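PDB 5V0T: alpha,alpha-trehalose-phosphate synthase (UDP-forming), which belongs to glycosyltransferase family 20 and has the GT-B fold, with two Rossmann-like domains facing each other across a ligand-holding cleft. Local coordinates for residues A[58-63]-A[76-81]; A[82-87]-A[108-113]; A[406-411]-A[446-451]. One frame throughout, in Å; residues are numbered along the deposited sequence.

Interaction 1: A[58-63]-A[76-81]; sequences GQPQIK and ALMRRD
The pyrrolidine ring of Pro60, the one ring in this contact, lies between the carbonyl of Ala76 and the thioether of Met78. At one end of the ring CB comes to 3.5 Å from Ala76 O; at the other CD is 3.6 Å from Met78 SD, and CG lies near both. Leu55 of strand 53-55 and Trp121 of helix 109-126 also touch the proline, which thus lies between strand residues and that helix.

Met78 reaches the ring by a folded chain. With chi1 at -61° its CG sits beside the backbone N, and the further bends at chi2 and chi3 turn the sulfur across the proline at about a right angle. The terminal methyl then ends against the loop backbone, CE lying 3.4 Å from Gly58 O. Met78 itself stands at the N-cap position, where strand 70-78 gives way to helix 79-98.

No direct hydrogen bond joins the two segments. Lys63 and Thr74 are paired through their backbones in the antiparallel hairpin, and the next such pair would be Gln61 with Ala76. There the strands have parted and a water fills in, donating to Gln61 O at 2.7 Å and accepting from Ala76 N at 3.0 Å.

This chemistry implies a fraying hairpin end closed by apolar contact and one water rather than by further strand pairing. The price is a buried Ala76 O with no hydrogen-bonding partner, covered by the carbon atoms of Pro60.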
# COMPACT_ATOMS: atom_id res chain seq x y z
N GLY A 58 -28.41 15.17 6.98
CA GLY A 58 -27.91 16.39 6.40
C GLY A 58 -27.29 16.17 5.03
O GLY A 58 -27.45 15.12 4.40
N GLN A 59 -26.57 17.19 4.58
CA GLN A 59 -25.94 17.19 3.27
C GLN A 59 -24.44 17.41 3.40
O GLN A 59 -24.02 18.32 4.13
CB GLN A 59 -26.55 18.27 2.37
CG GLN A 59 -28.02 18.05 2.06
CD GLN A 59 -28.26 16.73 1.36
OE1 GLN A 59 -27.55 16.37 0.43
NE2 GLN A 59 -29.27 15.99 1.82
N PRO A 60 -23.60 16.63 2.71
CA PRO A 60 -22.16 16.91 2.74
C PRO A 60 -21.86 18.23 2.05
O PRO A 60 -22.53 18.62 1.10
CB PRO A 60 -21.55 15.73 1.96
CG PRO A 60 -22.62 14.68 1.93
CD PRO A 60 -23.92 15.45 1.90
N GLN A 61 -20.84 18.91 2.56
CA GLN A 61 -20.42 20.20 2.02
C GLN A 61 -18.90 20.18 1.88
O GLN A 61 -18.20 19.79 2.82
CB GLN A 61 -20.86 21.37 2.91
N ILE A 62 -18.40 20.59 0.72
CA ILE A 62 -16.96 20.59 0.51
C ILE A 62 -16.31 21.60 1.45
O ILE A 62 -16.88 22.64 1.77
CB ILE A 62 -16.63 20.86 -0.96
CG1 ILE A 62 -15.17 20.50 -1.26
CG2 ILE A 62 -16.90 22.31 -1.32
CD1 ILE A 62 -14.97 19.83 -2.58
N LYS A 63 -15.11 21.26 1.92
CA LYS A 63 -14.30 22.14 2.76
C LYS A 63 -12.96 22.36 2.06
O LYS A 63 -12.23 21.40 1.81
CB LYS A 63 -14.09 21.54 4.15
N ALA A 76 -17.50 14.91 3.31
CA ALA A 76 -17.98 13.71 3.97
C ALA A 76 -18.77 12.83 3.00
O ALA A 76 -19.16 13.24 1.90
CB ALA A 76 -18.85 14.08 5.17
N LEU A 77 -19.01 11.60 3.42
CA LEU A 77 -19.87 10.66 2.71
C LEU A 77 -21.15 10.47 3.50
O LEU A 77 -21.12 10.40 4.73
CB LEU A 77 -19.17 9.31 2.50
CG LEU A 77 -18.05 9.27 1.46
CD1 LEU A 77 -17.32 7.94 1.50
CD2 LEU A 77 -18.64 9.51 0.07
N MET A 78 -22.29 10.40 2.80
CA MET A 78 -23.50 9.94 3.45
C MET A 78 -23.33 8.48 3.86
O MET A 78 -22.59 7.72 3.22
CB MET A 78 -24.71 10.09 2.52
CG MET A 78 -25.03 11.51 2.07
SD MET A 78 -25.37 12.59 3.47
CE MET A 78 -26.84 11.83 4.16
N ARG A 79 -24.03 8.07 4.93
CA ARG A 79 -23.94 6.69 5.41
C ARG A 79 -24.23 5.70 4.29
O ARG A 79 -23.51 4.72 4.11
CB ARG A 79 -24.91 6.47 6.57
CG ARG A 79 -25.09 5.01 6.98
CD ARG A 79 -23.80 4.45 7.59
NE ARG A 79 -23.35 5.27 8.72
CZ ARG A 79 -22.24 5.05 9.42
NH1 ARG A 79 -21.44 4.03 9.12
NH2 ARG A 79 -21.93 5.86 10.43
N ARG A 80 -25.28 5.95 3.51
CA ARG A 80 -25.61 5.03 2.43
C ARG A 80 -24.50 4.99 1.38
O ARG A 80 -24.20 3.92 0.84
CB ARG A 80 -26.94 5.44 1.80
CG ARG A 80 -27.33 4.59 0.62
CD ARG A 80 -28.44 5.24 -0.22
NE ARG A 80 -28.87 4.35 -1.29
CZ ARG A 80 -29.19 4.74 -2.51
NH1 ARG A 80 -29.14 6.03 -2.83
NH2 ARG A 80 -29.56 3.85 -3.42
N ASP A 81 -23.89 6.14 1.08
CA ASP A 81 -22.78 6.16 0.14
C ASP A 81 -21.55 5.45 0.70
O ASP A 81 -20.88 4.70 -0.01
CB ASP A 81 -22.45 7.61 -0.22
CG ASP A 81 -23.58 8.28 -0.98
OD1 ASP A 81 -24.44 7.54 -1.50
OD2 ASP A 81 -23.61 9.52 -1.05
O HOH W 1 -18.63 17.55 4.28

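Interaction 2: A[82-87]-A[108-113]; sequences YDQYYR and DRHDFE. With G6P (6-O-phosphono-alpha-D-glucopyranose), chain J.
Gln84 and Asp111 form the tight half of this contact, where the axes of the short helical segments 82-87 and 109-113 approach to 7.8 Å at an angle of 85°. The CA atoms of the two residues are only 4.3 Å apart. Asp111 OD1 rests against the aliphatic part of Gln84, 3.3 Å from its CG, and the carbonyl oxygens Gln84 O and Asp111 O approach to 3.4 Å as two acceptors with no bond between them.

The other half is looser and wet. Gln84 NE2 comes obliquely to the exposed ring of His110, its amide plane turned 70° from the ring, with CD2 the nearest atom at 3.7 Å. A water lying over one face of that ring donates to both Gln84 OE1 and His110 O; Arg117 gives OE1 a second, direct bond.

Asp108 N-caps helix 109-126 through OD1, while Tyr82 O accepts from both Tyr86 N and Arg87 N in a pi-type turn. From another side of helix 79-98 Tyr86 OH donates to G6P O2P at 2.5 Å, joining Arg18, Asp140 and Arg315 in that pocket. The crossing itself lies in the N-terminal GT-B domain.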
# COMPACT_ATOMS: atom_id res chain seq x y z
N TYR A 82 -21.26 5.69 1.98
CA TYR A 82 -20.16 4.99 2.64
C TYR A 82 -20.36 3.48 2.60
O TYR A 82 -19.42 2.72 2.29
CB TYR A 82 -20.03 5.51 4.07
CG TYR A 82 -19.06 4.78 4.96
CD1 TYR A 82 -17.67 4.99 4.87
CD2 TYR A 82 -19.52 3.89 5.93
CE1 TYR A 82 -16.78 4.32 5.72
CE2 TYR A 82 -18.63 3.21 6.76
CZ TYR A 82 -17.26 3.43 6.65
OH TYR A 82 -16.41 2.75 7.49
N ASP A 83 -21.59 3.02 2.86
CA ASP A 83 -21.84 1.58 2.90
C ASP A 83 -21.74 0.95 1.51
O ASP A 83 -21.19 -0.15 1.37
CB ASP A 83 -23.21 1.30 3.50
CG ASP A 83 -23.23 1.44 5.02
OD1 ASP A 83 -22.16 1.28 5.65
OD2 ASP A 83 -24.31 1.71 5.58
N GLN A 84 -22.23 1.63 0.47
CA GLN A 84 -22.29 1.00 -0.84
C GLN A 84 -20.98 1.13 -1.59
O GLN A 84 -20.50 0.17 -2.20
CB GLN A 84 -23.43 1.60 -1.68
CG GLN A 84 -24.81 1.31 -1.15
CD GLN A 84 -25.92 2.07 -1.88
OE1 GLN A 84 -25.69 2.73 -2.89
NE2 GLN A 84 -27.13 1.98 -1.35
N TYR A 85 -20.39 2.32 -1.56
CA TYR A 85 -19.23 2.64 -2.38
C TYR A 85 -17.93 2.18 -1.71
O TYR A 85 -17.06 1.59 -2.37
CB TYR A 85 -19.22 4.14 -2.64
CG TYR A 85 -17.88 4.84 -2.76
CD1 TYR A 85 -17.21 4.89 -3.98
CD2 TYR A 85 -17.31 5.50 -1.67
CE1 TYR A 85 -16.00 5.56 -4.11
CE2 TYR A 85 -16.09 6.17 -1.78
CZ TYR A 85 -15.45 6.20 -3.02
OH TYR A 85 -14.26 6.85 -3.18
N TYR A 86 -17.79 2.43 -0.42
CA TYR A 86 -16.52 2.18 0.26
C TYR A 86 -16.51 0.82 0.96
O TYR A 86 -15.70 -0.05 0.61
CB TYR A 86 -16.23 3.32 1.24
CG TYR A 86 -15.02 3.13 2.14
CD1 TYR A 86 -13.74 3.45 1.71
CD2 TYR A 86 -15.18 2.64 3.43
CE1 TYR A 86 -12.63 3.27 2.55
CE2 TYR A 86 -14.09 2.47 4.27
CZ TYR A 86 -12.81 2.79 3.83
OH TYR A 86 -11.74 2.62 4.68
N ARG A 87 -17.38 0.62 1.96
CA ARG A 87 -17.46 -0.69 2.60
C ARG A 87 -17.93 -1.76 1.63
O ARG A 87 -17.55 -2.93 1.77
CB ARG A 87 -18.40 -0.65 3.81
CG ARG A 87 -17.85 0.06 5.03
CD ARG A 87 -18.84 -0.01 6.20
NE ARG A 87 -19.02 -1.37 6.70
CZ ARG A 87 -20.16 -2.05 6.62
NH1 ARG A 87 -21.21 -1.48 6.05
NH2 ARG A 87 -20.24 -3.28 7.10
N ASP A 108 -22.56 -7.25 -4.53
CA ASP A 108 -23.96 -6.86 -4.47
C ASP A 108 -24.20 -5.82 -5.55
O ASP A 108 -23.54 -4.77 -5.58
CB ASP A 108 -24.32 -6.32 -3.07
CG ASP A 108 -25.77 -5.86 -2.97
OD1 ASP A 108 -26.22 -5.07 -3.81
OD2 ASP A 108 -26.48 -6.28 -2.04
N ARG A 109 -25.14 -6.12 -6.46
CA ARG A 109 -25.45 -5.23 -7.57
C ARG A 109 -25.77 -3.82 -7.09
O ARG A 109 -25.34 -2.83 -7.70
CB ARG A 109 -26.64 -5.80 -8.34
CG ARG A 109 -26.41 -6.05 -9.80
CD ARG A 109 -27.70 -6.56 -10.41
NE ARG A 109 -27.49 -7.77 -11.18
CZ ARG A 109 -28.47 -8.60 -11.54
NH1 ARG A 109 -28.18 -9.68 -12.26
NH2 ARG A 109 -29.72 -8.36 -11.18
N HIS A 110 -26.55 -3.72 -6.02
CA HIS A 110 -26.94 -2.42 -5.47
C HIS A 110 -25.74 -1.65 -4.94
O HIS A 110 -25.67 -0.42 -5.05
CB HIS A 110 -27.98 -2.65 -4.36
CG HIS A 110 -28.93 -1.52 -4.17
ND1 HIS A 110 -29.92 -1.23 -5.09
CD2 HIS A 110 -29.07 -0.62 -3.17
CE1 HIS A 110 -30.62 -0.19 -4.66
NE2 HIS A 110 -30.12 0.20 -3.50
N ASP A 111 -24.77 -2.35 -4.35
CA ASP A 111 -23.55 -1.66 -3.93
C ASP A 111 -22.74 -1.20 -5.13
O ASP A 111 -22.18 -0.10 -5.13
CB ASP A 111 -22.71 -2.56 -3.02
CG ASP A 111 -23.35 -2.77 -1.68
OD1 ASP A 111 -24.24 -1.97 -1.30
OD2 ASP A 111 -22.97 -3.74 -0.99
N PHE A 112 -22.67 -2.03 -6.18
CA PHE A 112 -21.95 -1.63 -7.38
C PHE A 112 -22.57 -0.39 -8.02
O PHE A 112 -21.85 0.51 -8.48
CB PHE A 112 -21.91 -2.79 -8.38
CG PHE A 112 -21.31 -2.41 -9.72
CD1 PHE A 112 -20.02 -1.90 -9.79
CD2 PHE A 112 -22.05 -2.54 -10.88
CE1 PHE A 112 -19.46 -1.54 -11.01
CE2 PHE A 112 -21.52 -2.18 -12.11
CZ PHE A 112 -20.23 -1.68 -12.18
N GLU A 113 -23.90 -0.31 -8.05
CA GLU A 113 -24.56 0.88 -8.57
C GLU A 113 -24.24 2.11 -7.72
O GLU A 113 -24.02 3.20 -8.26
CB GLU A 113 -26.07 0.68 -8.63
CG GLU A 113 -26.52 -0.27 -9.71
CD GLU A 113 -28.00 -0.59 -9.60
OE1 GLU A 113 -28.42 -1.60 -10.18
OE2 GLU A 113 -28.73 0.17 -8.91
C1 G6P J . -4.02 0.92 0.91
C2 G6P J . -4.85 1.45 -0.25
C3 G6P J . -5.20 2.92 -0.04
C4 G6P J . -5.88 3.08 1.32
C5 G6P J . -4.99 2.50 2.42
C6 G6P J . -5.64 2.69 3.79
O1 G6P J . -2.81 1.67 0.93
O2 G6P J . -4.13 1.25 -1.48
O3 G6P J . -6.09 3.32 -1.09
O4 G6P J . -6.11 4.48 1.60
O5 G6P J . -4.72 1.12 2.15
O6 G6P J . -6.95 2.11 3.80
P G6P J . -8.22 3.03 4.17
O1P G6P J . -8.13 3.30 5.65
O2P G6P J . -9.41 2.21 3.74
O3P G6P J . -8.04 4.29 3.36
O HOH W 2 -27.53 1.74 -5.30

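Interaction 3: A[406-411]-A[446-451]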
# COMPACT_ATOMS: atom_id res chain seq x y z
N ALA A 406 9.42 -6.26 -4.05
CA ALA A 406 10.37 -7.32 -4.35
C ALA A 406 10.91 -7.24 -5.77
O ALA A 406 11.97 -7.82 -6.05
CB ALA A 406 9.74 -8.71 -4.14
N GLN A 407 10.21 -6.56 -6.68
CA GLN A 407 10.73 -6.43 -8.04
C GLN A 407 11.99 -5.58 -8.10
O GLN A 407 12.74 -5.68 -9.07
CB GLN A 407 9.67 -5.83 -8.97
CG GLN A 407 8.43 -6.69 -9.18
CD GLN A 407 8.71 -7.97 -9.92
OE1 GLN A 407 8.51 -9.06 -9.39
NE2 GLN A 407 9.17 -7.85 -11.16
N GLU A 408 12.26 -4.74 -7.09
CA GLU A 408 13.43 -3.89 -7.14
C GLU A 408 14.41 -4.09 -5.99
O GLU A 408 15.58 -3.73 -6.15
CB GLU A 408 13.04 -2.40 -7.23
CG GLU A 408 11.93 -1.92 -6.28
CD GLU A 408 11.23 -0.60 -6.74
OE1 GLU A 408 11.82 0.25 -7.45
OE2 GLU A 408 10.06 -0.41 -6.36
N LEU A 409 13.99 -4.68 -4.86
CA LEU A 409 14.82 -4.74 -3.66
C LEU A 409 15.62 -6.04 -3.65
O LEU A 409 15.30 -6.99 -2.94
CB LEU A 409 13.97 -4.62 -2.40
CG LEU A 409 13.32 -3.26 -2.18
CD1 LEU A 409 12.66 -3.21 -0.80
CD2 LEU A 409 14.38 -2.17 -2.35
N ASP A 410 16.72 -6.05 -4.42
CA ASP A 410 17.50 -7.28 -4.60
C ASP A 410 18.17 -7.75 -3.31
O ASP A 410 18.40 -8.95 -3.14
CB ASP A 410 18.55 -7.08 -5.69
CG ASP A 410 18.00 -7.33 -7.08
OD1 ASP A 410 17.10 -8.19 -7.22
OD2 ASP A 410 18.46 -6.66 -8.02
N GLY A 411 18.52 -6.83 -2.42
CA GLY A 411 19.20 -7.21 -1.20
C GLY A 411 18.34 -7.82 -0.12
O GLY A 411 18.85 -8.15 0.95
N MET A 446 19.83 0.82 -0.95
CA MET A 446 19.78 2.28 -0.81
C MET A 446 20.02 2.96 -2.15
O MET A 446 19.38 3.98 -2.46
CB MET A 446 20.81 2.75 0.23
CG MET A 446 20.38 2.44 1.67
SD MET A 446 18.79 3.17 2.17
CE MET A 446 19.26 4.87 2.50
N VAL A 447 20.94 2.43 -2.96
CA VAL A 447 21.14 2.96 -4.31
C VAL A 447 19.83 2.90 -5.09
O VAL A 447 19.41 3.89 -5.70
CB VAL A 447 22.27 2.21 -5.02
CG1 VAL A 447 22.36 2.62 -6.48
CG2 VAL A 447 23.60 2.48 -4.31
N GLN A 448 19.16 1.74 -5.06
CA GLN A 448 17.90 1.58 -5.78
C GLN A 448 16.86 2.58 -5.28
O GLN A 448 16.22 3.28 -6.08
CB GLN A 448 17.39 0.14 -5.62
CG GLN A 448 16.29 -0.28 -6.60
CD GLN A 448 14.96 0.45 -6.39
OE1 GLN A 448 14.52 0.66 -5.25
NE2 GLN A 448 14.32 0.85 -7.50
N LEU A 449 16.67 2.64 -3.96
CA LEU A 449 15.68 3.53 -3.38
C LEU A 449 15.98 5.00 -3.67
O LEU A 449 15.06 5.79 -3.84
CB LEU A 449 15.60 3.31 -1.87
CG LEU A 449 15.17 1.92 -1.43
CD1 LEU A 449 15.40 1.74 0.06
CD2 LEU A 449 13.72 1.69 -1.80
N ARG A 450 17.27 5.37 -3.72
CA ARG A 450 17.64 6.76 -3.99
C ARG A 450 17.38 7.13 -5.44
O ARG A 450 16.88 8.22 -5.73
CB ARG A 450 19.11 7.00 -3.66
CG ARG A 450 19.37 7.27 -2.22
CD ARG A 450 20.78 7.73 -1.99
NE ARG A 450 21.12 7.55 -0.59
CZ ARG A 450 21.90 6.58 -0.14
NH1 ARG A 450 22.43 5.72 -1.01
NH2 ARG A 450 22.15 6.47 1.15
N GLU A 451 17.74 6.25 -6.38
CA GLU A 451 17.56 6.57 -7.79
C GLU A 451 16.10 6.52 -8.19
O GLU A 451 15.73 7.13 -9.20
CB GLU A 451 18.39 5.61 -8.66
CG GLU A 451 19.89 5.68 -8.40
CD GLU A 451 20.71 4.84 -9.38
OE1 GLU A 451 21.95 5.00 -9.40
OE2 GLU A 451 20.12 4.01 -10.12
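Glu408 can be followed atom by atom across the side-chain amide of Gln448, at about a right angle. Its CB already touches the amide, 3.5 Å from Gln448 CD. CG, held between the backbone N and the carbonyl carbon (chi1 45°), lies 3.8 Å from Gln448 OE1, and the extended chain brings the carboxylate to the amide nitrogen. At the tip OE1 takes a weak hydrogen bond from Gln448 NE2: the distance is 2.6 Å, but the N-H...O angle of 117° is strongly bent, and the two planes are 54° apart. The stronger polar partner is Lys383, which forms a salt bridge with OE2 and so probably does more to fix the carboxylate.

From the helix side, Gln448 lays its CG 3.6 Å from Glu408 O, adding backbone contact to the side-chain crossing.

Next to this polar pair is an apolar one. Leu409 CD2 meets Leu449 CD2 at 4.0 Å, the two chains again crossing, and Leu449 also packs on Val386 of helix 380-388. Leu409 is the centre of an inverse gamma turn, closed by a weak bond from Asp410 N to Glu408 O.

Such packing of a connecting loop on a flanking helix is in keeping with the C-terminal Rossmann-like domain of GT-B proteins: the loop links parallel strands 396-400 and 413-415, and the side chain of Leu409 lies about 11 Å from bound UDP.

How the interactions relate
Interactions 1 and 2 are neighbours in the N-terminal half of the fold, with centres 15 Å apart. Both use helix 79-98: the first at its beginning, the second one turn further on, and Leu77 packs on Tyr82 and Tyr85 between them. Interaction 3 lies on the opposite side of the chain's centre, its nearest atoms about 25 Å from interaction 2. The first is a surface contact, the other two are partly buried. Their chemistry differs as well: apolar wedging with a bridging water at the hairpin end, a close helix crossing with a water-bridged side, on a helix that also reaches G6P, and a weak amide-carboxylate bond beside a leucine pair in the other domain.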